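Local structure of iron-sulfur cluster co-chaperone protein HscB (Homo sapiens, 3BVO) at residues C33-A38 / Q83-F88; R71-D76 / K91-V96; I135-I140 / R191-I196; S158-K163 / N195-I200. The protein acts as a mitochondrial J-type co-chaperone in iron-sulfur cluster assembly, working with ISCU and the chaperone HSPA9. All blocks are in the same frame, centred on the assembly; numbering follows the deposited sequence.

Interaction 1: C33-A38 / Q83-F88. With ZN (zinc ion), chain C.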
# COMPACT_ATOMS: atom_id res chain seq x y z
N CYS A 33 -19.53 -13.42 23.89
CA CYS A 33 -19.13 -14.84 23.80
C CYS A 33 -17.64 -15.08 23.44
O CYS A 33 -17.18 -16.23 23.40
CB CYS A 33 -20.05 -15.60 22.84
SG CYS A 33 -19.75 -15.29 21.09
N ARG A 34 -16.91 -13.99 23.19
CA ARG A 34 -15.46 -14.02 22.97
C ARG A 34 -15.04 -14.58 21.61
O ARG A 34 -13.84 -14.67 21.32
CB ARG A 34 -14.75 -14.74 24.12
CG ARG A 34 -13.41 -14.14 24.53
CD ARG A 34 -12.83 -14.91 25.70
NE ARG A 34 -11.38 -14.93 25.70
CZ ARG A 34 -10.61 -14.60 26.73
NH1 ARG A 34 -11.14 -14.25 27.89
NH2 ARG A 34 -9.29 -14.64 26.61
N ALA A 35 -16.01 -14.94 20.77
CA ALA A 35 -15.77 -15.50 19.44
C ALA A 35 -15.18 -14.48 18.46
O ALA A 35 -15.52 -13.29 18.51
CB ALA A 35 -17.05 -16.08 18.89
N LEU A 36 -14.30 -14.94 17.57
CA LEU A 36 -13.68 -14.06 16.59
C LEU A 36 -14.68 -13.79 15.49
O LEU A 36 -15.23 -14.73 14.92
CB LEU A 36 -12.41 -14.69 16.01
CG LEU A 36 -11.63 -13.81 15.01
CD1 LEU A 36 -10.52 -13.05 15.68
CD2 LEU A 36 -11.03 -14.64 13.89
N GLN A 37 -14.90 -12.52 15.20
CA GLN A 37 -15.96 -12.12 14.28
C GLN A 37 -15.49 -12.09 12.83
O GLN A 37 -14.29 -12.04 12.56
CB GLN A 37 -16.53 -10.76 14.67
CG GLN A 37 -16.97 -10.68 16.11
CD GLN A 37 -18.13 -11.60 16.40
OE1 GLN A 37 -19.25 -11.32 16.00
NE2 GLN A 37 -17.87 -12.70 17.09
N ALA A 38 -16.45 -12.14 11.91
CA ALA A 38 -16.17 -11.95 10.49
C ALA A 38 -15.61 -10.54 10.27
O ALA A 38 -16.07 -9.58 10.88
CB ALA A 38 -17.42 -12.18 9.68
N GLN A 83 -13.82 -24.63 13.03
CA GLN A 83 -13.57 -24.36 11.61
C GLN A 83 -13.96 -22.94 11.26
O GLN A 83 -13.26 -22.27 10.50
CB GLN A 83 -14.31 -25.35 10.72
CG GLN A 83 -14.00 -25.23 9.22
CD GLN A 83 -12.51 -25.12 8.91
OE1 GLN A 83 -12.07 -24.14 8.29
NE2 GLN A 83 -11.73 -26.11 9.34
N THR A 84 -15.07 -22.47 11.82
CA THR A 84 -15.50 -21.09 11.62
C THR A 84 -14.45 -20.07 12.08
O THR A 84 -14.16 -19.11 11.36
CB THR A 84 -16.82 -20.83 12.34
OG1 THR A 84 -17.69 -21.94 12.15
CG2 THR A 84 -17.48 -19.57 11.80
N GLU A 85 -13.88 -20.28 13.26
CA GLU A 85 -12.85 -19.37 13.77
C GLU A 85 -11.57 -19.46 12.95
O GLU A 85 -10.99 -18.43 12.62
CB GLU A 85 -12.59 -19.59 15.25
CG GLU A 85 -13.63 -18.95 16.13
CD GLU A 85 -13.22 -18.91 17.57
OE1 GLU A 85 -13.07 -20.00 18.18
OE2 GLU A 85 -13.07 -17.79 18.11
N LYS A 86 -11.16 -20.68 12.61
CA LYS A 86 -10.04 -20.88 11.67
C LYS A 86 -10.24 -20.09 10.37
O LYS A 86 -9.35 -19.35 9.94
CB LYS A 86 -9.87 -22.36 11.35
CG LYS A 86 -9.13 -23.16 12.39
CD LYS A 86 -9.14 -24.63 12.02
CE LYS A 86 -8.47 -25.47 13.09
NZ LYS A 86 -9.16 -26.78 13.33
N ASP A 87 -11.41 -20.25 9.76
CA ASP A 87 -11.80 -19.46 8.60
C ASP A 87 -11.55 -17.99 8.79
O ASP A 87 -10.74 -17.41 8.06
CB ASP A 87 -13.28 -19.67 8.30
CG ASP A 87 -13.51 -20.31 6.96
OD1 ASP A 87 -13.15 -19.66 5.94
OD2 ASP A 87 -14.06 -21.45 6.93
N PHE A 88 -12.23 -17.39 9.76
CA PHE A 88 -12.13 -15.96 10.00
C PHE A 88 -10.73 -15.51 10.38
O PHE A 88 -10.31 -14.42 10.01
CB PHE A 88 -13.11 -15.52 11.07
CG PHE A 88 -14.54 -15.67 10.69
CD1 PHE A 88 -14.95 -15.49 9.37
CD2 PHE A 88 -15.49 -15.97 11.66
CE1 PHE A 88 -16.28 -15.63 9.03
CE2 PHE A 88 -16.83 -16.10 11.32
CZ PHE A 88 -17.22 -15.93 10.00
ZN ZN C . -21.15 -13.69 20.17

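Interaction 2: R71-D76 / K91-V96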
# COMPACT_ATOMS: atom_id res chain seq x y z
N ARG A 71 -0.93 -10.73 16.54
CA ARG A 71 -0.99 -11.42 17.82
C ARG A 71 -2.42 -11.93 18.07
O ARG A 71 -2.61 -12.94 18.75
CB ARG A 71 -0.55 -10.45 18.94
CG ARG A 71 0.02 -11.13 20.18
CD ARG A 71 0.51 -10.10 21.23
NE ARG A 71 1.81 -9.50 20.87
CZ ARG A 71 2.00 -8.22 20.55
NH1 ARG A 71 3.22 -7.80 20.24
NH2 ARG A 71 0.99 -7.35 20.55
N LEU A 72 -3.40 -11.25 17.49
CA LEU A 72 -4.81 -11.53 17.77
C LEU A 72 -5.44 -12.49 16.79
O LEU A 72 -6.25 -13.32 17.18
CB LEU A 72 -5.63 -10.24 17.78
CG LEU A 72 -5.35 -9.23 18.89
CD1 LEU A 72 -5.97 -7.89 18.55
CD2 LEU A 72 -5.85 -9.74 20.24
N VAL A 73 -5.07 -12.38 15.52
CA VAL A 73 -5.79 -13.11 14.46
C VAL A 73 -5.01 -14.20 13.70
O VAL A 73 -5.61 -14.95 12.92
CB VAL A 73 -6.43 -12.16 13.44
CG1 VAL A 73 -7.41 -11.23 14.12
CG2 VAL A 73 -5.36 -11.38 12.68
N HIS A 74 -3.70 -14.29 13.91
CA HIS A 74 -2.88 -15.25 13.17
C HIS A 74 -3.29 -16.71 13.39
O HIS A 74 -3.49 -17.14 14.53
CB HIS A 74 -1.39 -15.07 13.50
CG HIS A 74 -0.49 -15.76 12.52
ND1 HIS A 74 -0.04 -17.05 12.70
CD2 HIS A 74 0.02 -15.35 11.34
CE1 HIS A 74 0.72 -17.40 11.68
NE2 HIS A 74 0.78 -16.38 10.84
N PRO A 75 -3.41 -17.49 12.29
CA PRO A 75 -3.99 -18.83 12.33
C PRO A 75 -3.34 -19.80 13.33
O PRO A 75 -4.00 -20.77 13.74
CB PRO A 75 -3.81 -19.33 10.89
CG PRO A 75 -3.78 -18.10 10.09
CD PRO A 75 -3.01 -17.13 10.91
N ASP A 76 -2.10 -19.53 13.72
CA ASP A 76 -1.37 -20.30 14.72
C ASP A 76 -2.13 -20.46 16.04
O ASP A 76 -2.14 -21.55 16.63
CB ASP A 76 -0.00 -19.66 14.98
CG ASP A 76 1.01 -19.97 13.90
OD1 ASP A 76 0.59 -20.16 12.73
OD2 ASP A 76 2.23 -20.03 14.20
N LYS A 91 -9.00 -15.29 7.21
CA LYS A 91 -9.47 -14.12 6.47
C LYS A 91 -8.84 -12.83 7.01
O LYS A 91 -8.12 -12.16 6.26
CB LYS A 91 -11.00 -14.06 6.41
CG LYS A 91 -11.58 -15.14 5.50
CD LYS A 91 -13.07 -15.01 5.22
CE LYS A 91 -13.51 -16.09 4.22
NZ LYS A 91 -14.89 -15.88 3.69
N HIS A 92 -9.08 -12.51 8.29
CA HIS A 92 -8.46 -11.39 8.99
C HIS A 92 -6.96 -11.25 8.70
O HIS A 92 -6.51 -10.20 8.23
CB HIS A 92 -8.62 -11.54 10.51
CG HIS A 92 -9.93 -11.06 11.05
ND1 HIS A 92 -10.24 -9.72 11.16
CD2 HIS A 92 -10.99 -11.73 11.55
CE1 HIS A 92 -11.44 -9.59 11.68
NE2 HIS A 92 -11.92 -10.79 11.92
N SER A 93 -6.20 -12.32 8.98
CA SER A 93 -4.73 -12.32 8.85
C SER A 93 -4.23 -11.95 7.44
O SER A 93 -3.24 -11.21 7.29
CB SER A 93 -4.15 -13.67 9.27
OG SER A 93 -2.81 -13.53 9.70
N THR A 94 -4.93 -12.46 6.43
CA THR A 94 -4.75 -12.03 5.05
C THR A 94 -4.99 -10.54 4.89
O THR A 94 -4.15 -9.85 4.31
CB THR A 94 -5.67 -12.79 4.06
OG1 THR A 94 -5.59 -14.20 4.30
CG2 THR A 94 -5.29 -12.49 2.61
N LEU A 95 -6.11 -10.03 5.40
CA LEU A 95 -6.42 -8.60 5.25
C LEU A 95 -5.32 -7.79 5.92
O LEU A 95 -4.79 -6.84 5.35
CB LEU A 95 -7.78 -8.21 5.83
CG LEU A 95 -9.09 -8.79 5.30
CD1 LEU A 95 -10.19 -8.57 6.32
CD2 LEU A 95 -9.49 -8.19 3.95
N VAL A 96 -4.97 -8.18 7.14
CA VAL A 96 -3.94 -7.49 7.90
C VAL A 96 -2.66 -7.37 7.07
O VAL A 96 -2.08 -6.29 6.97
CB VAL A 96 -3.66 -8.18 9.24
CG1 VAL A 96 -2.48 -7.53 9.95
CG2 VAL A 96 -4.90 -8.12 10.12

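Interaction 3: I135-I140 / R191-I196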
# COMPACT_ATOMS: atom_id res chain seq x y z
N ILE A 135 9.79 12.15 -23.03
CA ILE A 135 11.17 12.44 -23.38
C ILE A 135 12.15 11.98 -22.30
O ILE A 135 13.13 11.30 -22.61
CB ILE A 135 11.38 13.95 -23.72
CG1 ILE A 135 11.16 14.20 -25.21
CG2 ILE A 135 12.78 14.41 -23.36
CD1 ILE A 135 9.78 14.65 -25.58
N GLU A 136 11.86 12.32 -21.04
CA GLU A 136 12.69 11.90 -19.91
C GLU A 136 12.81 10.39 -19.87
O GLU A 136 13.90 9.85 -19.65
CB GLU A 136 12.11 12.40 -18.58
CG GLU A 136 12.26 13.89 -18.37
CD GLU A 136 11.35 14.45 -17.27
OE1 GLU A 136 11.39 13.90 -16.14
OE2 GLU A 136 10.61 15.43 -17.55
N ILE A 137 11.69 9.72 -20.12
CA ILE A 137 11.60 8.27 -20.00
C ILE A 137 12.45 7.53 -21.01
O ILE A 137 13.07 6.51 -20.70
CB ILE A 137 10.14 7.80 -20.06
CG1 ILE A 137 9.50 7.93 -18.69
CG2 ILE A 137 10.03 6.36 -20.56
CD1 ILE A 137 10.18 7.07 -17.60
N MSE A 138 12.48 8.04 -22.23
CA MSE A 138 13.25 7.39 -23.26
C MSE A 138 14.72 7.73 -23.13
O MSE A 138 15.59 6.97 -23.59
CB MSE A 138 12.69 7.72 -24.64
CG MSE A 138 13.00 9.09 -25.12
SE MSE A 138 12.57 9.10 -27.01
CE MSE A 138 10.69 9.64 -26.83
N GLU A 139 15.00 8.86 -22.48
CA GLU A 139 16.35 9.25 -22.16
C GLU A 139 16.94 8.34 -21.08
O GLU A 139 18.06 7.83 -21.23
CB GLU A 139 16.37 10.71 -21.72
CG GLU A 139 17.74 11.27 -21.46
CD GLU A 139 17.77 12.78 -21.47
OE1 GLU A 139 16.92 13.39 -22.15
OE2 GLU A 139 18.65 13.36 -20.80
N ILE A 140 16.20 8.14 -20.00
CA ILE A 140 16.59 7.21 -18.95
C ILE A 140 16.83 5.82 -19.54
O ILE A 140 17.88 5.20 -19.31
CB ILE A 140 15.52 7.09 -17.84
CG1 ILE A 140 15.06 8.47 -17.33
CG2 ILE A 140 16.03 6.23 -16.69
CD1 ILE A 140 16.16 9.35 -16.73
N ARG A 191 5.06 5.22 -10.96
CA ARG A 191 4.99 3.83 -11.38
C ARG A 191 6.13 3.52 -12.37
O ARG A 191 6.81 2.49 -12.23
CB ARG A 191 3.61 3.48 -11.95
CG ARG A 191 3.20 2.06 -11.59
CD ARG A 191 2.01 1.56 -12.37
NE ARG A 191 0.99 2.59 -12.50
CZ ARG A 191 -0.32 2.38 -12.50
NH1 ARG A 191 -1.15 3.41 -12.63
NH2 ARG A 191 -0.81 1.15 -12.36
N TYR A 192 6.35 4.41 -13.34
CA TYR A 192 7.46 4.27 -14.28
C TYR A 192 8.79 4.10 -13.59
O TYR A 192 9.50 3.11 -13.81
CB TYR A 192 7.52 5.45 -15.25
CG TYR A 192 6.49 5.33 -16.35
CD1 TYR A 192 6.74 4.55 -17.49
CD2 TYR A 192 5.26 5.97 -16.24
CE1 TYR A 192 5.77 4.43 -18.51
CE2 TYR A 192 4.29 5.86 -17.24
CZ TYR A 192 4.55 5.09 -18.36
OH TYR A 192 3.59 4.99 -19.35
N PHE A 193 9.13 5.04 -12.72
CA PHE A 193 10.42 5.00 -12.08
C PHE A 193 10.63 3.77 -11.21
O PHE A 193 11.75 3.30 -11.11
CB PHE A 193 10.73 6.31 -11.37
CG PHE A 193 11.12 7.41 -12.31
CD1 PHE A 193 10.20 7.89 -13.25
CD2 PHE A 193 12.39 7.96 -12.28
CE1 PHE A 193 10.55 8.90 -14.15
CE2 PHE A 193 12.74 8.97 -13.17
CZ PHE A 193 11.82 9.44 -14.11
N SER A 194 9.56 3.23 -10.61
CA SER A 194 9.66 1.98 -9.85
C SER A 194 10.13 0.83 -10.71
O SER A 194 11.05 0.12 -10.34
CB SER A 194 8.33 1.61 -9.23
OG SER A 194 8.02 2.53 -8.22
N ASN A 195 9.49 0.65 -11.86
CA ASN A 195 9.97 -0.30 -12.84
C ASN A 195 11.46 -0.09 -13.14
O ASN A 195 12.27 -1.00 -13.00
CB ASN A 195 9.14 -0.21 -14.12
CG ASN A 195 7.72 -0.67 -13.91
OD1 ASN A 195 6.81 -0.22 -14.61
ND2 ASN A 195 7.52 -1.56 -12.95
N ILE A 196 11.83 1.13 -13.52
CA ILE A 196 13.21 1.41 -13.85
C ILE A 196 14.10 1.04 -12.69
O ILE A 196 15.20 0.52 -12.89
CB ILE A 196 13.42 2.88 -14.27
CG1 ILE A 196 12.63 3.16 -15.55
CG2 ILE A 196 14.88 3.15 -14.50
CD1 ILE A 196 12.62 4.64 -15.97

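Interaction 4: S158-K163 / N195-I200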
# COMPACT_ATOMS: atom_id res chain seq x y z
N SER A 158 21.26 7.57 -9.11
CA SER A 158 21.14 8.95 -8.64
C SER A 158 19.98 9.63 -9.35
O SER A 158 18.99 9.99 -8.71
CB SER A 158 22.42 9.74 -8.88
OG SER A 158 23.49 9.24 -8.10
N ILE A 159 20.11 9.76 -10.67
CA ILE A 159 19.10 10.43 -11.49
C ILE A 159 17.69 9.97 -11.13
O ILE A 159 16.81 10.79 -10.87
CB ILE A 159 19.38 10.24 -13.01
CG1 ILE A 159 20.67 10.97 -13.41
CG2 ILE A 159 18.20 10.74 -13.85
CD1 ILE A 159 21.31 10.41 -14.66
N VAL A 160 17.51 8.65 -11.10
CA VAL A 160 16.24 8.02 -10.75
C VAL A 160 15.77 8.35 -9.33
O VAL A 160 14.59 8.60 -9.10
CB VAL A 160 16.32 6.49 -10.92
CG1 VAL A 160 15.27 5.80 -10.06
CG2 VAL A 160 16.16 6.11 -12.37
N LYS A 161 16.70 8.34 -8.37
CA LYS A 161 16.33 8.54 -6.97
C LYS A 161 16.05 10.01 -6.68
O LYS A 161 15.18 10.34 -5.87
CB LYS A 161 17.37 7.94 -6.02
CG LYS A 161 17.69 6.45 -6.32
CD LYS A 161 17.92 5.59 -5.08
CE LYS A 161 16.60 5.05 -4.53
NZ LYS A 161 16.84 3.96 -3.55
N ALA A 162 16.79 10.88 -7.36
CA ALA A 162 16.56 12.32 -7.29
C ALA A 162 15.16 12.67 -7.78
O ALA A 162 14.50 13.54 -7.21
CB ALA A 162 17.62 13.06 -8.08
N LYS A 163 14.71 11.99 -8.84
CA LYS A 163 13.36 12.18 -9.35
C LYS A 163 12.36 11.63 -8.35
O LYS A 163 11.33 12.26 -8.08
CB LYS A 163 13.16 11.48 -10.70
CG LYS A 163 14.07 11.94 -11.82
CD LYS A 163 13.56 13.16 -12.57
CE LYS A 163 14.58 13.55 -13.64
NZ LYS A 163 14.34 14.89 -14.22
N ASN A 195 9.49 0.65 -11.86
CA ASN A 195 9.97 -0.30 -12.84
C ASN A 195 11.46 -0.09 -13.14
O ASN A 195 12.27 -1.00 -13.00
CB ASN A 195 9.14 -0.21 -14.12
CG ASN A 195 7.72 -0.67 -13.91
OD1 ASN A 195 6.81 -0.22 -14.61
ND2 ASN A 195 7.52 -1.56 -12.95
N ILE A 196 11.83 1.13 -13.52
CA ILE A 196 13.21 1.41 -13.85
C ILE A 196 14.10 1.04 -12.69
O ILE A 196 15.20 0.52 -12.89
CB ILE A 196 13.42 2.88 -14.27
CG1 ILE A 196 12.63 3.16 -15.55
CG2 ILE A 196 14.88 3.15 -14.50
CD1 ILE A 196 12.62 4.64 -15.97
N GLU A 197 13.62 1.27 -11.47
CA GLU A 197 14.40 0.95 -10.29
C GLU A 197 14.65 -0.54 -10.21
O GLU A 197 15.77 -0.98 -9.95
CB GLU A 197 13.69 1.40 -9.02
CG GLU A 197 13.70 2.88 -8.80
CD GLU A 197 13.44 3.25 -7.36
OE1 GLU A 197 12.49 4.02 -7.10
OE2 GLU A 197 14.19 2.74 -6.48
N GLU A 198 13.58 -1.29 -10.46
CA GLU A 198 13.61 -2.74 -10.33
C GLU A 198 14.52 -3.33 -11.39
O GLU A 198 15.24 -4.28 -11.12
CB GLU A 198 12.19 -3.31 -10.41
CG GLU A 198 12.02 -4.75 -9.87
CD GLU A 198 12.31 -4.92 -8.35
OE1 GLU A 198 12.04 -3.99 -7.55
OE2 GLU A 198 12.81 -6.00 -7.97
N LYS A 199 14.51 -2.74 -12.58
CA LYS A 199 15.36 -3.18 -13.67
C LYS A 199 16.83 -2.97 -13.34
O LYS A 199 17.67 -3.81 -13.66
CB LYS A 199 14.98 -2.49 -14.98
CG LYS A 199 13.69 -3.08 -15.57
CD LYS A 199 13.30 -2.49 -16.91
CE LYS A 199 12.02 -3.15 -17.41
NZ LYS A 199 11.27 -2.27 -18.35
N ILE A 200 17.12 -1.86 -12.67
CA ILE A 200 18.47 -1.55 -12.24
C ILE A 200 18.94 -2.61 -11.24
O ILE A 200 20.02 -3.19 -11.40
CB ILE A 200 18.56 -0.12 -11.65
CG1 ILE A 200 18.43 0.91 -12.77
CG2 ILE A 200 19.87 0.10 -10.91
CD1 ILE A 200 17.90 2.26 -12.32

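Interaction 1: C33-A38 / Q83-F88
Ala38 lays its CB over one face of the Phe88 ring. This CH-pi contact has CB 4.0 Å from the ring centroid of Phe88 and 24° off the ring normal. Ala38 CA also lies above the ring. Leu36 meets the same residue nearer its root, with Leu36 CD2 3.6 Å from Phe88 CB. The two side chains run alongside each other in opposite senses. Leu36 keeps CG anti to its own backbone N (chi1 -177°), which carries the CD2 branch to the helix. One hydrogen bond joins the segments: Leu36 N donates to Glu85 OE2 at 3.2 Å and 160°. The extended Glu85 chain brings the carboxylate there, and the bond meets OE2 on its anti side. Reduced to an alanine, Phe88 would probably leave the Ala38 methyl without a face to rest on and open a gap between loop and helix.

Gln37 turns back on its own loop, and its NE2 bonds Ala35 O at 2.8 Å from above the carbonyl plane. Leu36 O accepts from Trp14 NE1, and the Trp14 ring packs edge-to-face with Phe88. Gln37 O accepts from His92 NE2 on the same helix as Phe88. At the beginning of 33-38, Cys33 SG binds zinc at 2.3 Å. Cys13, Cys16 and Cys30 complete the site of the tetracysteine metal-binding domain, which here docks on a J-domain helix.

Interaction 2: R71-D76 / K91-V96
Val73 sets its branched side chain against the helix turn of His92 and Ser93. Val73 CB lies 3.7 Å from His92 CB, and the two side chains cross at about a right angle. The two methyls divide the work. Val73 CG1 comes obliquely to the root of the imidazole, 4.0 Å from His92 CG. Val73 CG2 lies between the backbone N and the carbonyl carbon (chi1 of CG1 -60°), and from there it reaches the helix backbone, 3.9 Å from Ser93 N. It also comes within 4.2 Å of Val96 CG2, one turn further along. With a glycine here, His92 CB and Val96 CG2 would probably each lose an apolar neighbour, leaving a gap between the two helices.

Val73 ends helix 59-73. The next three residues, His74, Pro75 and Asp76, form the HPD motif of J domains, which in this family is needed to stimulate the ATPase of the Hsp70 partner. The contact packs the start of that loop against helix 83-104.

Ser93 faces the motif. Its OG lies 3.7 Å from His74 CD2 and 3.8 Å from Pro75 CD, both packing contacts. The polar partner of Ser93 OG is Gln70 OE1, a hydrogen bond back to helix 59-73. Ser89 OG similarly bonds Val73 O. Within the motif, Pro75 CD sits over one face of the His74 ring, toward its rim. Asp76 N makes a weak hydrogen bond to His74 ND1 at 3.4 Å.

Interaction 3: I135-I140 / R191-I196
Ile137 pushes its CD1 methyl among three side chains of the facing helix: Tyr192, Phe193 and Ile196. The contact belongs to the C-terminal three-helix bundle of HscB. It joins the first helix of the bundle, 131-146, to the last, 180-203. Their direction is the same, with helix 150-176 running back between them in the sequence. The short segments are nearly parallel, 1° apart, and their axes lie 11.7 Å from each other. At that spacing side chains, not backbones, make the contact.

CD1 is the Ile137 atom that does the touching. It lies 3.9 Å from Tyr192 CB, at the root of the phenol, and 3.9 Å from Phe193 CE1, on the ring itself. With chi1 -84° and chi2 -61° the Ile137 chain bends so that CD1 reaches the facing helix, although the CB bond does not point straight at it.

All the close contacts are between apolar atoms, and no hydrogen bond crosses between the segments. Tyr192 OH bonds Asp126 OD2, and its ring meets Phe133 edge-to-face. Phe193 also rests on Lys163 and Gln164, and Ile140 on Ile159, which brings in helix 150-176.

One turn on from Ile137, Ile140 meets Ile196 at about a right angle. Ile196 CD1 fits between the two isoleucines of the first helix, 3.8 Å from Ile137 CD1 and 3.8 Å from Ile140 CG2.

Interaction 4: S158-K163 / N195-I200
Val160 splits its two methyls between a charged side chain and two isoleucines. With CG1 anti to the backbone N (chi1 157°), that methyl lies against the aliphatic part of Glu197, 3.5 Å from Glu197 CG. The other methyl, beside the backbone N, turns to the apolar side. There Val160 CG2 is 3.9 Å from Ile196 CG2 and 4.2 Å from Ile200 CD1. Ile196 thus gives a branch to this helix that is separate from its CD1.

The CB bond of Glu197 does not point straight at the other helix, but its extended chain runs across Val160 toward Lys161. Lys161 bends where Glu197 is extended. Its second and third torsions turn it (chi3 86°), which brings CE within 3.9 Å of Glu197 OE2. Lys161 NZ stays 4.1 Å from Glu197 OE2, too far for a salt bridge. The opposite charges probably still attract weakly. The firmer polar partner of Glu197 is Gln164, whose NE2 bonds OE1, so the two oxygens face different residues of helix 150-176.

The apolar side continues inward. Ile200 also touches Leu144 of helix 131-146 and Ile156 of helix 150-176. The segment axes pass 10.6 Å apart at 149°, a tilted antiparallel pair. This is the packing of consecutive helices in an up-and-down three-helix bundle, here the C-terminal domain of HscB, whose bacterial counterpart binds the scaffold IscU.

Overall arrangement
From the N terminus, the zinc-binding loop comes first. Interaction 1 closes it onto the start of helix 83-104. Interaction 2 opens inside that span and closes further along the same helix, so the two cross. They also touch, with Leu36 packing on Val73. Together they join the metal-binding domain to the J domain beside its HPD loop. The C-terminal bundle follows in series. Interactions 3 and 4 start on successive helices, 131-146 and 150-176, and both end on helix 180-203, sharing Asn195 and Ile196. Their centres are about 8 Å apart. The centres of interactions 2 and 3 are about 38 Å apart, on opposite sides of the chain's centre.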